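Local coordinates for protein putative hyaluronoglucosaminidase (Clostridium perfringens, PDB 6PWI) that is a family 84 glycoside hydrolase, probably with hexosaminidase activity, of which this chain holds the N-terminal domain, the barrel domain and the helical region after it, at residues N400-M405 and P480-H485; K407-D412 and L487-S492. All blocks are in the same frame, centred on the assembly; numbering follows the deposited sequence.

Contact 1 (N400-M405 and P480-H485)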
loop_
_atom_site.group_PDB
_atom_site.type_symbol
_atom_site.label_atom_id
_atom_site.label_comp_id
_atom_site.label_asym_id
_atom_site.label_seq_id
_atom_site.Cartn_x
_atom_site.Cartn_y
_atom_site.Cartn_z
ATOM N N ASN A 400 -16.736 -7.619 -5.964
ATOM C CA ASN A 400 -15.990 -7.230 -7.150
ATOM C C ASN A 400 -16.604 -6.004 -7.820
ATOM O O ASN A 400 -15.990 -5.426 -8.717
ATOM C CB ASN A 400 -15.801 -8.398 -8.113
ATOM C CG ASN A 400 -14.632 -9.261 -7.693
ATOM O OD1 ASN A 400 -14.838 -10.350 -7.161
ATOM N ND2 ASN A 400 -13.413 -8.758 -7.875
ATOM N N LYS A 401 -17.802 -5.615 -7.366
ATOM C CA LYS A 401 -18.499 -4.465 -7.909
ATOM C C LYS A 401 -17.843 -3.182 -7.406
ATOM O O LYS A 401 -18.121 -2.102 -7.925
ATOM C CB LYS A 401 -19.984 -4.519 -7.535
ATOM C CG LYS A 401 -20.775 -5.646 -8.190
ATOM C CD LYS A 401 -22.271 -5.521 -7.996
ATOM C CE LYS A 401 -22.816 -6.510 -6.990
ATOM N NZ LYS A 401 -22.440 -6.153 -5.601
ATOM N N ARG A 402 -16.948 -3.313 -6.418
ATOM C CA ARG A 402 -16.412 -2.153 -5.722
ATOM C C ARG A 402 -14.971 -1.869 -6.138
ATOM O O ARG A 402 -14.192 -2.789 -6.365
ATOM C CB ARG A 402 -16.453 -2.395 -4.213
ATOM C CG ARG A 402 -17.857 -2.544 -3.655
ATOM C CD ARG A 402 -18.710 -1.294 -3.784
ATOM N NE ARG A 402 -19.920 -1.625 -3.051
ATOM C CZ ARG A 402 -21.050 -2.029 -3.616
ATOM N NH1 ARG A 402 -21.144 -2.072 -4.934
ATOM N NH2 ARG A 402 -22.081 -2.362 -2.858
ATOM N N LEU A 403 -14.645 -0.581 -6.267
ATOM C CA LEU A 403 -13.289 -0.112 -6.058
ATOM C C LEU A 403 -13.231 0.411 -4.629
ATOM O O LEU A 403 -14.164 1.074 -4.184
ATOM C CB LEU A 403 -12.974 1.016 -7.042
ATOM C CG LEU A 403 -12.799 0.617 -8.503
ATOM C CD1 LEU A 403 -12.272 1.795 -9.309
ATOM C CD2 LEU A 403 -11.872 -0.582 -8.647
ATOM N N LEU A 404 -12.157 0.088 -3.905
ATOM C CA LEU A 404 -12.025 0.556 -2.532
ATOM C C LEU A 404 -10.830 1.500 -2.431
ATOM O O LEU A 404 -9.685 1.053 -2.384
ATOM C CB LEU A 404 -11.893 -0.648 -1.591
ATOM C CG LEU A 404 -13.021 -1.677 -1.691
ATOM C CD1 LEU A 404 -12.737 -2.892 -0.814
ATOM C CD2 LEU A 404 -14.359 -1.042 -1.331
ATOM N N MET A 405 -11.113 2.806 -2.424
ATOM C CA MET A 405 -10.058 3.806 -2.454
ATOM C C MET A 405 -10.281 4.853 -1.360
ATOM O O MET A 405 -9.915 6.017 -1.529
ATOM C CB MET A 405 -10.001 4.500 -3.821
ATOM C CG MET A 405 -9.676 3.582 -4.990
ATOM S SD MET A 405 -9.894 4.436 -6.578
ATOM C CE MET A 405 -8.197 4.837 -6.979
ATOM N N PRO A 480 -17.321 -1.345 0.804
ATOM C CA PRO A 480 -17.468 -2.698 0.266
ATOM C C PRO A 480 -18.792 -3.393 0.572
ATOM O O PRO A 480 -19.091 -4.417 -0.035
ATOM C CB PRO A 480 -16.308 -3.462 0.920
ATOM C CG PRO A 480 -16.118 -2.765 2.240
ATOM C CD PRO A 480 -16.412 -1.302 1.959
ATOM N N ALA A 481 -19.579 -2.844 1.508
ATOM C CA ALA A 481 -20.882 -3.409 1.856
ATOM C C ALA A 481 -21.861 -3.279 0.686
ATOM O O ALA A 481 -21.801 -2.310 -0.073
ATOM C CB ALA A 481 -21.413 -2.727 3.091
ATOM N N PRO A 482 -22.798 -4.236 0.480
ATOM C CA PRO A 482 -22.881 -5.461 1.284
ATOM C C PRO A 482 -21.865 -6.544 0.915
ATOM O O PRO A 482 -21.464 -6.662 -0.239
ATOM C CB PRO A 482 -24.309 -5.958 0.993
ATOM C CG PRO A 482 -24.594 -5.472 -0.410
ATOM C CD PRO A 482 -23.871 -4.145 -0.526
ATOM N N ASN A 483 -21.459 -7.329 1.919
ATOM C CA ASN A 483 -20.527 -8.431 1.757
ATOM C C ASN A 483 -20.734 -9.406 2.914
ATOM O O ASN A 483 -21.237 -9.009 3.964
ATOM C CB ASN A 483 -19.076 -7.951 1.654
ATOM C CG ASN A 483 -18.630 -7.150 2.860
ATOM O OD1 ASN A 483 -18.361 -7.705 3.924
ATOM N ND2 ASN A 483 -18.556 -5.838 2.704
ATOM N N TRP A 484 -20.309 -10.660 2.719
ATOM C CA TRP A 484 -20.623 -11.748 3.633
ATOM C C TRP A 484 -19.869 -11.622 4.959
ATOM O O TRP A 484 -20.317 -12.162 5.967
ATOM C CB TRP A 484 -20.443 -13.113 2.951
ATOM C CG TRP A 484 -21.599 -13.490 2.072
ATOM C CD1 TRP A 484 -22.806 -13.991 2.471
ATOM C CD2 TRP A 484 -21.672 -13.375 0.637
ATOM N NE1 TRP A 484 -23.619 -14.202 1.390
ATOM C CE2 TRP A 484 -22.951 -13.831 0.251
ATOM C CE3 TRP A 484 -20.787 -12.939 -0.355
ATOM C CZ2 TRP A 484 -23.357 -13.863 -1.083
ATOM C CZ3 TRP A 484 -21.189 -12.965 -1.671
ATOM C CH2 TRP A 484 -22.458 -13.424 -2.029
ATOM N N HIS A 485 -18.749 -10.887 4.965
ATOM C CA HIS A 485 -17.998 -10.668 6.193
ATOM C C HIS A 485 -18.590 -9.529 7.021
ATOM O O HIS A 485 -18.457 -9.524 8.236
ATOM C CB HIS A 485 -16.501 -10.486 5.911
ATOM C CG HIS A 485 -15.889 -11.653 5.211
ATOM N ND1 HIS A 485 -15.792 -12.906 5.803
ATOM C CD2 HIS A 485 -15.365 -11.771 3.969
ATOM C CE1 HIS A 485 -15.230 -13.744 4.954
ATOM N NE2 HIS A 485 -14.949 -13.066 3.821
#
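Arg402 reaches past Pro480 to the backbone of Ala481, and its NH2 gives a hydrogen bond to Ala481 O at 2.8 Å. The bond is nearly straight at the hydrogen, 176°, and the oxygen lies in the guanidinium plane, at the edge of the group. Pro482, preceded by a cis peptide bond, has its CD 3.4 Å from Arg402 NH2. The aliphatic part of the arginine does separate work: its CG packs on Pro480 CA at 3.9 Å. A bend at chi2 (-64°) turns the chain after this packing, so that one residue supplies both an apolar stem and a charged end. Beside it Leu404 crosses the proline at about a right angle, with CD2 3.8 Å from Pro480 CB. The compact, rigid pyrrolidine ring suits a place against a branched leucine.

Further out, the guanidinium is held from several directions. NE donates to Asp479 O and NH1 forms a salt bridge with Glu607, so all three guanidinium nitrogens have acceptors, which fixes its rotation. Pro480 O accepts from Asn399 ND2 and also from Asn483 ND2 at 3.1 Å, the latter from above the carbonyl plane. The loop between the seventh and eighth barrel strands is thereby joined to the connection leading into helix 496-507. Because Arg402 is buried, its positive charge is probably made tolerable by Glu607 together with the two backbone carbonyls, and the loops are held by directional bonds as well as apolar packing.

Contact 2 (K407-D412 and L487-S492)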
loop_
_atom_site.group_PDB
_atom_site.type_symbol
_atom_site.label_atom_id
_atom_site.label_comp_id
_atom_site.label_asym_id
_atom_site.label_seq_id
_atom_site.Cartn_x
_atom_site.Cartn_y
_atom_site.Cartn_z
ATOM N N LYS A 407 -9.937 6.254 2.818
ATOM C CA LYS A 407 -8.855 6.447 3.770
ATOM C C LYS A 407 -8.637 5.173 4.591
ATOM O O LYS A 407 -9.460 4.260 4.567
ATOM C CB LYS A 407 -9.222 7.607 4.697
ATOM C CG LYS A 407 -10.455 7.361 5.557
ATOM C CD LYS A 407 -11.059 8.624 6.112
ATOM C CE LYS A 407 -12.031 8.351 7.237
ATOM N NZ LYS A 407 -12.390 9.600 7.944
ATOM N N GLY A 408 -7.530 5.141 5.344
ATOM C CA GLY A 408 -7.175 3.997 6.168
ATOM C C GLY A 408 -7.933 3.971 7.494
ATOM O O GLY A 408 -7.343 4.167 8.554
ATOM N N GLU A 409 -9.239 3.694 7.415
ATOM C CA GLU A 409 -10.127 3.636 8.562
ATOM C C GLU A 409 -9.734 2.510 9.517
ATOM O O GLU A 409 -10.021 2.599 10.708
ATOM C CB GLU A 409 -11.555 3.358 8.098
ATOM C CG GLU A 409 -12.363 4.606 7.820
ATOM C CD GLU A 409 -13.837 4.322 7.584
ATOM O OE1 GLU A 409 -14.269 4.398 6.409
ATOM O OE2 GLU A 409 -14.550 4.012 8.572
ATOM N N MET A 410 -9.102 1.447 8.997
ATOM C CA MET A 410 -8.840 0.251 9.789
ATOM C C MET A 410 -7.492 0.336 10.505
ATOM O O MET A 410 -7.068 -0.636 11.124
ATOM C CB MET A 410 -8.873 -1.004 8.911
ATOM C CG MET A 410 -10.241 -1.248 8.315
ATOM S SD MET A 410 -10.233 -2.396 6.928
ATOM C CE MET A 410 -10.405 -3.958 7.795
ATOM N N LEU A 411 -6.832 1.500 10.431
ATOM C CA LEU A 411 -5.476 1.650 10.935
ATOM C C LEU A 411 -5.485 2.522 12.188
ATOM O O LEU A 411 -5.583 3.741 12.090
ATOM C CB LEU A 411 -4.606 2.273 9.834
ATOM C CG LEU A 411 -4.614 1.547 8.487
ATOM C CD1 LEU A 411 -3.730 2.261 7.480
ATOM C CD2 LEU A 411 -4.194 0.091 8.636
ATOM N N ASP A 412 -5.342 1.895 13.361
ATOM C CA ASP A 412 -5.359 2.614 14.628
ATOM C C ASP A 412 -3.964 3.132 14.996
ATOM O O ASP A 412 -3.047 2.357 15.276
ATOM C CB ASP A 412 -6.011 1.769 15.722
ATOM C CG ASP A 412 -6.140 2.470 17.062
ATOM O OD1 ASP A 412 -5.590 3.599 17.221
ATOM O OD2 ASP A 412 -6.775 1.867 17.946
ATOM N N LEU A 487 -18.045 -6.085 6.441
ATOM C CA LEU A 487 -17.188 -4.918 6.506
ATOM C C LEU A 487 -17.940 -3.739 5.902
ATOM O O LEU A 487 -18.552 -3.866 4.842
ATOM C CB LEU A 487 -15.892 -5.203 5.744
ATOM C CG LEU A 487 -14.859 -4.078 5.770
ATOM C CD1 LEU A 487 -14.282 -3.881 7.166
ATOM C CD2 LEU A 487 -13.750 -4.338 4.760
ATOM N N SER A 488 -17.888 -2.600 6.600
ATOM C CA SER A 488 -18.608 -1.402 6.207
ATOM C C SER A 488 -17.688 -0.212 6.431
ATOM O O SER A 488 -17.231 -0.009 7.554
ATOM C CB SER A 488 -19.879 -1.261 7.021
ATOM O OG SER A 488 -20.534 -0.025 6.759
ATOM N N LEU A 489 -17.419 0.550 5.364
ATOM C CA LEU A 489 -16.499 1.675 5.435
ATOM C C LEU A 489 -17.193 2.915 4.894
ATOM O O LEU A 489 -18.079 2.816 4.050
ATOM C CB LEU A 489 -15.236 1.365 4.625
ATOM C CG LEU A 489 -14.430 0.155 5.098
ATOM C CD1 LEU A 489 -13.330 -0.182 4.106
ATOM C CD2 LEU A 489 -13.866 0.388 6.491
ATOM N N GLU A 490 -16.773 4.087 5.376
ATOM C CA GLU A 490 -17.455 5.295 4.956
ATOM C C GLU A 490 -17.113 5.628 3.508
ATOM O O GLU A 490 -16.076 5.230 2.994
ATOM C CB GLU A 490 -17.325 6.433 5.973
ATOM C CG GLU A 490 -15.917 6.928 6.193
ATOM C CD GLU A 490 -15.799 8.025 7.239
ATOM O OE1 GLU A 490 -16.332 7.848 8.364
ATOM O OE2 GLU A 490 -15.180 9.064 6.922
ATOM N N GLU A 491 -18.050 6.330 2.867
ATOM C CA GLU A 491 -18.047 6.685 1.457
ATOM C C GLU A 491 -18.965 7.898 1.324
ATOM O O GLU A 491 -20.013 7.948 1.960
ATOM C CB GLU A 491 -18.565 5.494 0.648
ATOM C CG GLU A 491 -18.550 5.678 -0.856
ATOM C CD GLU A 491 -19.166 4.494 -1.592
ATOM O OE1 GLU A 491 -18.406 3.565 -1.954
ATOM O OE2 GLU A 491 -20.407 4.491 -1.794
ATOM N N SER A 492 -18.542 8.893 0.539
ATOM C CA SER A 492 -19.338 10.091 0.312
ATOM C C SER A 492 -19.523 10.888 1.603
ATOM O O SER A 492 -20.566 11.512 1.776
ATOM C CB SER A 492 -20.689 9.756 -0.308
ATOM O OG SER A 492 -20.552 9.036 -1.523
HETATM O O HOH W 1 -13.624 4.900 3.848
#
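Glu409 and Lys407 carry the polar side of this contact, both meeting Glu490. Glu409 OE1 accepts the backbone N-H of Glu490 through its syn lone pair, at 2.7 Å and with an angle of 153° at the hydrogen. The same oxygen takes a hydrogen from a water that also donates to Glu490 O, so one carboxylate oxygen serves the N-H of Glu490 directly and its C=O through water. Extended beyond CG, the glutamate is long enough to reach the backbone N-H of Glu490. Glu490 O has a second partner in Ser478.

The charged pair lies next to it. Lys407 NZ forms a salt bridge with Glu490 OE2 at 3.0 Å, coming from above the carboxylate plane, and its stronger polar partner is Asp452. The two glutamate carboxylates approach each other, Glu409 OE2 lying 4.2 Å from Glu490 OE1 with their planes 58° apart; the lysine probably eases this repulsion.

Residues 407-412 belong to the loop between the last two strands of the (beta/alpha)8 barrel. Here Gly408 is the centre of an inverse gamma turn and also begins a type I beta turn to Leu411, the closing bonds of both being weak. These turns present Glu409 and Met410 in succession to residues 487-492. Glycine suits position 408 because a beta-carbon there would run into Leu411 CD1.

The apolar part is formed by Met410, Leu487 and Leu489. With chi3 at 88°, the methionine bends its methyl CE to 3.9 Å from Leu487 CD1, while its CG lies more loosely, 4.4 Å from Leu489 CD2. Trp393 touches both Met410 and Leu489, and Tyr370 and Leu368 pack on Leu487.

In the fold
Both contacts hold the same two elements, the long loop between strands 387-391 and 418-423 and the connection between helices 467-475 and 496-507, and their centres are about 12 Å apart. Contact 1 is the more buried; contact 2 is partly buried and lies somewhat nearer the centre of the chain. The first relies on an arginine bound to carbonyls and on proline against leucine, the second on carboxylates, a lysine, a water and a methionine-leucine patch. They touch directly through Pro480 CD and Leu489 CD1, 3.9 Å apart. Asp479 also ties them together, its side chain accepting the backbone N-H of Leu489.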